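Local coordinates for protein HIT family hydrolase (Legionella pneumophila subsp. pneumophila, PDB 6D6J) that probably acts as a zinc-binding hydrolase of the histidine triad family, likely working through a nucleotidylated histidine intermediate, at residues Ala42-Thr56 against Gln101-Arg114. Sequence-based numbering, arbitrary orientation.
Sequences APTHLLIIPKKHIAT and QEVYHIHLHLLGGR. With ZN (zinc ion), chain G.
His53 and His105 both set CG opposite the backbone N (chi1 -179° and -178°), and these matching torsions carry the two rings from separate loops to one zinc ion. Each ND1, that of His53 and that of His105, lies 2.1 Å from the metal, while Cys11 and Cys14 complete the four-ligand site. The second nitrogens are held as well. His105 NE2 donates to Pro50 O at 2.8 Å, the acceptor lying close to the ring plane, which, together with the zinc bond at ND1, fixes the ring's rotation; His53 NE2 reaches Tyr104 O through a water.

From the Ile48-Leu108 pair to the Thr44-Gly112 pair the two strands form regular antiparallel sheet, with Leu46 and Leu110 a hydrogen-bonded pair between them. On the face bearing the histidines, His45 NE2 and His109 ND1 are joined by a nearly straight hydrogen bond of 2.9 Å; the rings meet rim to rim, their planes at 53°, and Leu111 CD2 sits over the His45 ring in a CH-pi contact. His107, the predicted nucleotidylated residue of the histidine triad motif, is oriented by its ND1, which donates to His105 O at 2.7 Å.

Trp118 of the second subunit packs against His45 and His109; on the other face Leu46, Ile48 and Leu108 meet helix 62-81, and strands 32-36 and 89-95 flank the central pair.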
# COMPACT_ATOMS: atom_id res chain seq x y z
N ALA B 42 5.85 -9.69 -11.45
CA ALA B 42 4.69 -9.72 -12.33
C ALA B 42 5.16 -9.15 -13.66
O ALA B 42 6.25 -8.56 -13.73
CB ALA B 42 3.54 -8.89 -11.74
N PRO B 43 4.36 -9.28 -14.72
CA PRO B 43 4.84 -8.82 -16.03
C PRO B 43 5.24 -7.35 -16.05
O PRO B 43 6.16 -7.00 -16.81
CB PRO B 43 3.70 -9.19 -16.99
CG PRO B 43 3.12 -10.44 -16.36
CD PRO B 43 3.13 -10.10 -14.87
N THR B 44 4.59 -6.49 -15.27
CA THR B 44 5.08 -5.15 -14.98
C THR B 44 5.21 -5.00 -13.48
O THR B 44 4.27 -5.29 -12.73
CB THR B 44 4.14 -4.06 -15.53
OG1 THR B 44 4.14 -4.13 -16.96
CG2 THR B 44 4.57 -2.65 -15.11
N HIS B 45 6.38 -4.53 -13.02
CA HIS B 45 6.62 -4.34 -11.59
C HIS B 45 7.42 -3.06 -11.41
O HIS B 45 8.61 -2.98 -11.77
CB HIS B 45 7.35 -5.57 -11.03
CG HIS B 45 7.53 -5.57 -9.55
ND1 HIS B 45 7.95 -6.70 -8.89
CD2 HIS B 45 7.41 -4.60 -8.61
CE1 HIS B 45 8.08 -6.43 -7.61
NE2 HIS B 45 7.74 -5.16 -7.40
N LEU B 46 6.78 -2.04 -10.86
CA LEU B 46 7.37 -0.72 -10.69
C LEU B 46 7.50 -0.41 -9.21
O LEU B 46 6.77 -0.95 -8.37
CB LEU B 46 6.52 0.34 -11.42
CG LEU B 46 6.32 0.03 -12.91
CD1 LEU B 46 5.30 0.95 -13.55
CD2 LEU B 46 7.63 0.08 -13.70
N LEU B 47 8.43 0.49 -8.90
CA LEU B 47 8.68 0.96 -7.55
C LEU B 47 8.51 2.47 -7.53
O LEU B 47 9.04 3.16 -8.41
CB LEU B 47 10.12 0.63 -7.13
CG LEU B 47 10.45 -0.86 -7.15
CD1 LEU B 47 11.93 -1.12 -6.93
CD2 LEU B 47 9.61 -1.60 -6.13
N ILE B 48 7.77 2.99 -6.55
CA ILE B 48 7.57 4.43 -6.40
C ILE B 48 8.18 4.81 -5.06
O ILE B 48 7.82 4.24 -4.01
CB ILE B 48 6.08 4.84 -6.48
CG1 ILE B 48 5.39 4.33 -7.77
CG2 ILE B 48 5.97 6.36 -6.43
CD1 ILE B 48 4.88 2.90 -7.75
N ILE B 49 9.14 5.73 -5.09
CA ILE B 49 9.91 6.08 -3.89
C ILE B 49 9.89 7.58 -3.64
O ILE B 49 9.80 8.38 -4.59
CB ILE B 49 11.37 5.58 -3.95
CG1 ILE B 49 12.22 6.37 -4.97
CG2 ILE B 49 11.42 4.09 -4.20
CD1 ILE B 49 13.71 6.13 -4.81
N PRO B 50 10.02 8.01 -2.39
CA PRO B 50 10.41 9.40 -2.14
C PRO B 50 11.87 9.61 -2.50
O PRO B 50 12.70 8.70 -2.34
CB PRO B 50 10.19 9.55 -0.63
CG PRO B 50 10.51 8.19 -0.07
CD PRO B 50 10.08 7.19 -1.16
N LYS B 51 12.21 10.82 -2.95
CA LYS B 51 13.63 11.16 -3.08
C LYS B 51 14.27 11.34 -1.70
O LYS B 51 15.44 11.00 -1.51
CB LYS B 51 13.78 12.39 -3.97
CG LYS B 51 13.43 12.12 -5.43
CD LYS B 51 13.53 13.40 -6.27
CE LYS B 51 13.48 13.10 -7.73
NZ LYS B 51 13.63 14.35 -8.53
N LYS B 52 13.52 11.84 -0.72
CA LYS B 52 13.98 11.87 0.66
C LYS B 52 14.19 10.45 1.18
O LYS B 52 13.38 9.55 0.93
CB LYS B 52 12.90 12.56 1.52
CG LYS B 52 13.22 12.61 3.03
CD LYS B 52 12.16 13.37 3.77
CE LYS B 52 12.47 13.48 5.24
NZ LYS B 52 11.53 14.41 5.90
N HIS B 53 15.28 10.24 1.92
CA HIS B 53 15.54 8.94 2.54
C HIS B 53 14.71 8.79 3.81
O HIS B 53 14.90 9.52 4.79
CB HIS B 53 17.02 8.77 2.86
CG HIS B 53 17.33 7.45 3.46
ND1 HIS B 53 17.56 6.31 2.70
CD2 HIS B 53 17.39 7.06 4.76
CE1 HIS B 53 17.77 5.29 3.51
NE2 HIS B 53 17.66 5.71 4.76
N ILE B 54 13.78 7.83 3.79
CA ILE B 54 13.00 7.42 4.95
C ILE B 54 13.11 5.90 4.97
O ILE B 54 12.82 5.26 3.97
CB ILE B 54 11.53 7.86 4.83
CG1 ILE B 54 11.39 9.38 4.63
CG2 ILE B 54 10.76 7.39 6.06
CD1 ILE B 54 9.96 9.82 4.30
N ALA B 55 13.53 5.33 6.11
CA ALA B 55 13.93 3.93 6.10
C ALA B 55 12.75 2.98 5.96
O ALA B 55 12.80 2.04 5.15
CB ALA B 55 14.72 3.57 7.36
N THR B 56 11.71 3.16 6.78
CA THR B 56 10.55 2.27 6.79
C THR B 56 9.28 3.08 6.99
O THR B 56 9.32 4.25 7.39
CB THR B 56 10.60 1.21 7.91
OG1 THR B 56 10.27 1.83 9.16
CG2 THR B 56 11.95 0.51 8.00
N GLN B 101 10.72 -6.53 3.57
CA GLN B 101 11.53 -5.40 3.16
C GLN B 101 13.00 -5.77 3.18
O GLN B 101 13.49 -6.32 4.17
CB GLN B 101 11.29 -4.21 4.10
CG GLN B 101 12.06 -2.97 3.68
CD GLN B 101 11.69 -1.72 4.44
OE1 GLN B 101 10.97 -1.76 5.45
NE2 GLN B 101 12.16 -0.58 3.95
N GLU B 102 13.71 -5.47 2.10
CA GLU B 102 15.15 -5.71 2.04
C GLU B 102 15.96 -4.43 1.89
O GLU B 102 17.08 -4.34 2.43
CB GLU B 102 15.49 -6.65 0.87
N VAL B 103 15.44 -3.45 1.16
CA VAL B 103 16.09 -2.16 0.98
C VAL B 103 15.41 -1.19 1.93
O VAL B 103 14.19 -1.00 1.88
CB VAL B 103 15.98 -1.68 -0.48
CG1 VAL B 103 16.59 -0.29 -0.62
CG2 VAL B 103 16.69 -2.64 -1.41
N TYR B 104 16.22 -0.55 2.78
CA TYR B 104 15.71 0.30 3.86
C TYR B 104 15.57 1.76 3.42
O TYR B 104 16.14 2.70 3.98
CB TYR B 104 16.49 0.07 5.16
CG TYR B 104 16.03 -1.23 5.76
CD1 TYR B 104 16.57 -2.45 5.36
CD2 TYR B 104 14.93 -1.26 6.60
CE1 TYR B 104 16.06 -3.65 5.85
CE2 TYR B 104 14.43 -2.42 7.10
CZ TYR B 104 14.99 -3.62 6.73
OH TYR B 104 14.45 -4.78 7.24
N HIS B 105 14.76 1.93 2.37
CA HIS B 105 14.30 3.22 1.86
C HIS B 105 12.89 2.93 1.36
O HIS B 105 12.72 2.02 0.55
CB HIS B 105 15.22 3.67 0.72
CG HIS B 105 14.88 5.01 0.13
ND1 HIS B 105 15.84 5.99 -0.06
CD2 HIS B 105 13.73 5.50 -0.40
CE1 HIS B 105 15.29 7.03 -0.66
NE2 HIS B 105 14.01 6.76 -0.89
N ILE B 106 11.88 3.65 1.87
CA ILE B 106 10.51 3.25 1.59
C ILE B 106 10.25 3.20 0.09
O ILE B 106 10.76 4.00 -0.70
CB ILE B 106 9.46 4.09 2.35
CG1 ILE B 106 9.55 5.57 2.00
CG2 ILE B 106 9.59 3.89 3.83
CD1 ILE B 106 8.41 6.38 2.60
N HIS B 107 9.43 2.23 -0.30
CA HIS B 107 9.09 2.03 -1.70
C HIS B 107 7.73 1.37 -1.78
O HIS B 107 7.44 0.41 -1.06
CB HIS B 107 10.15 1.19 -2.44
CG HIS B 107 10.55 -0.07 -1.73
ND1 HIS B 107 11.37 -0.06 -0.62
CD2 HIS B 107 10.32 -1.37 -2.01
CE1 HIS B 107 11.60 -1.30 -0.23
NE2 HIS B 107 10.97 -2.12 -1.05
N LEU B 108 6.90 1.88 -2.66
CA LEU B 108 5.61 1.26 -2.97
C LEU B 108 5.78 0.39 -4.21
O LEU B 108 6.23 0.87 -5.26
CB LEU B 108 4.57 2.35 -3.22
CG LEU B 108 3.14 1.89 -3.53
CD1 LEU B 108 2.64 0.98 -2.42
CD2 LEU B 108 2.24 3.12 -3.62
N HIS B 109 5.41 -0.89 -4.09
CA HIS B 109 5.43 -1.79 -5.24
C HIS B 109 4.12 -1.66 -6.01
O HIS B 109 3.04 -1.66 -5.42
CB HIS B 109 5.50 -3.24 -4.79
CG HIS B 109 6.74 -3.61 -4.05
ND1 HIS B 109 7.86 -4.11 -4.69
CD2 HIS B 109 7.03 -3.59 -2.73
CE1 HIS B 109 8.80 -4.35 -3.78
NE2 HIS B 109 8.30 -4.06 -2.59
N LEU B 110 4.23 -1.59 -7.33
CA LEU B 110 3.09 -1.59 -8.24
C LEU B 110 3.26 -2.80 -9.15
O LEU B 110 4.21 -2.85 -9.95
CB LEU B 110 3.05 -0.29 -9.03
CG LEU B 110 2.18 -0.23 -10.30
CD1 LEU B 110 0.74 -0.63 -10.06
CD2 LEU B 110 2.27 1.17 -10.89
N LEU B 111 2.37 -3.78 -9.02
CA LEU B 111 2.48 -5.05 -9.75
C LEU B 111 1.25 -5.25 -10.61
O LEU B 111 0.12 -5.15 -10.12
CB LEU B 111 2.56 -6.23 -8.77
CG LEU B 111 3.70 -6.19 -7.76
CD1 LEU B 111 3.20 -5.80 -6.37
CD2 LEU B 111 4.44 -7.54 -7.71
N GLY B 112 1.45 -5.56 -11.89
CA GLY B 112 0.32 -5.86 -12.74
C GLY B 112 0.73 -6.65 -13.96
O GLY B 112 1.86 -7.13 -14.08
N GLY B 113 -0.23 -6.79 -14.88
CA GLY B 113 -0.00 -7.51 -16.12
C GLY B 113 -0.37 -8.96 -16.06
O GLY B 113 -0.19 -9.67 -17.05
N ARG B 114 -0.84 -9.44 -14.92
CA ARG B 114 -1.43 -10.76 -14.77
C ARG B 114 -2.43 -10.68 -13.64
O ARG B 114 -2.49 -9.69 -12.89
CB ARG B 114 -0.37 -11.81 -14.43
CG ARG B 114 0.32 -11.60 -13.08
CD ARG B 114 1.11 -12.85 -12.68
NE ARG B 114 2.06 -12.60 -11.59
CZ ARG B 114 1.75 -12.64 -10.29
NH1 ARG B 114 0.51 -12.90 -9.90
NH2 ARG B 114 2.69 -12.42 -9.37
ZN ZN G . 17.80 6.04 0.66
O HOH W 1 18.03 3.13 5.94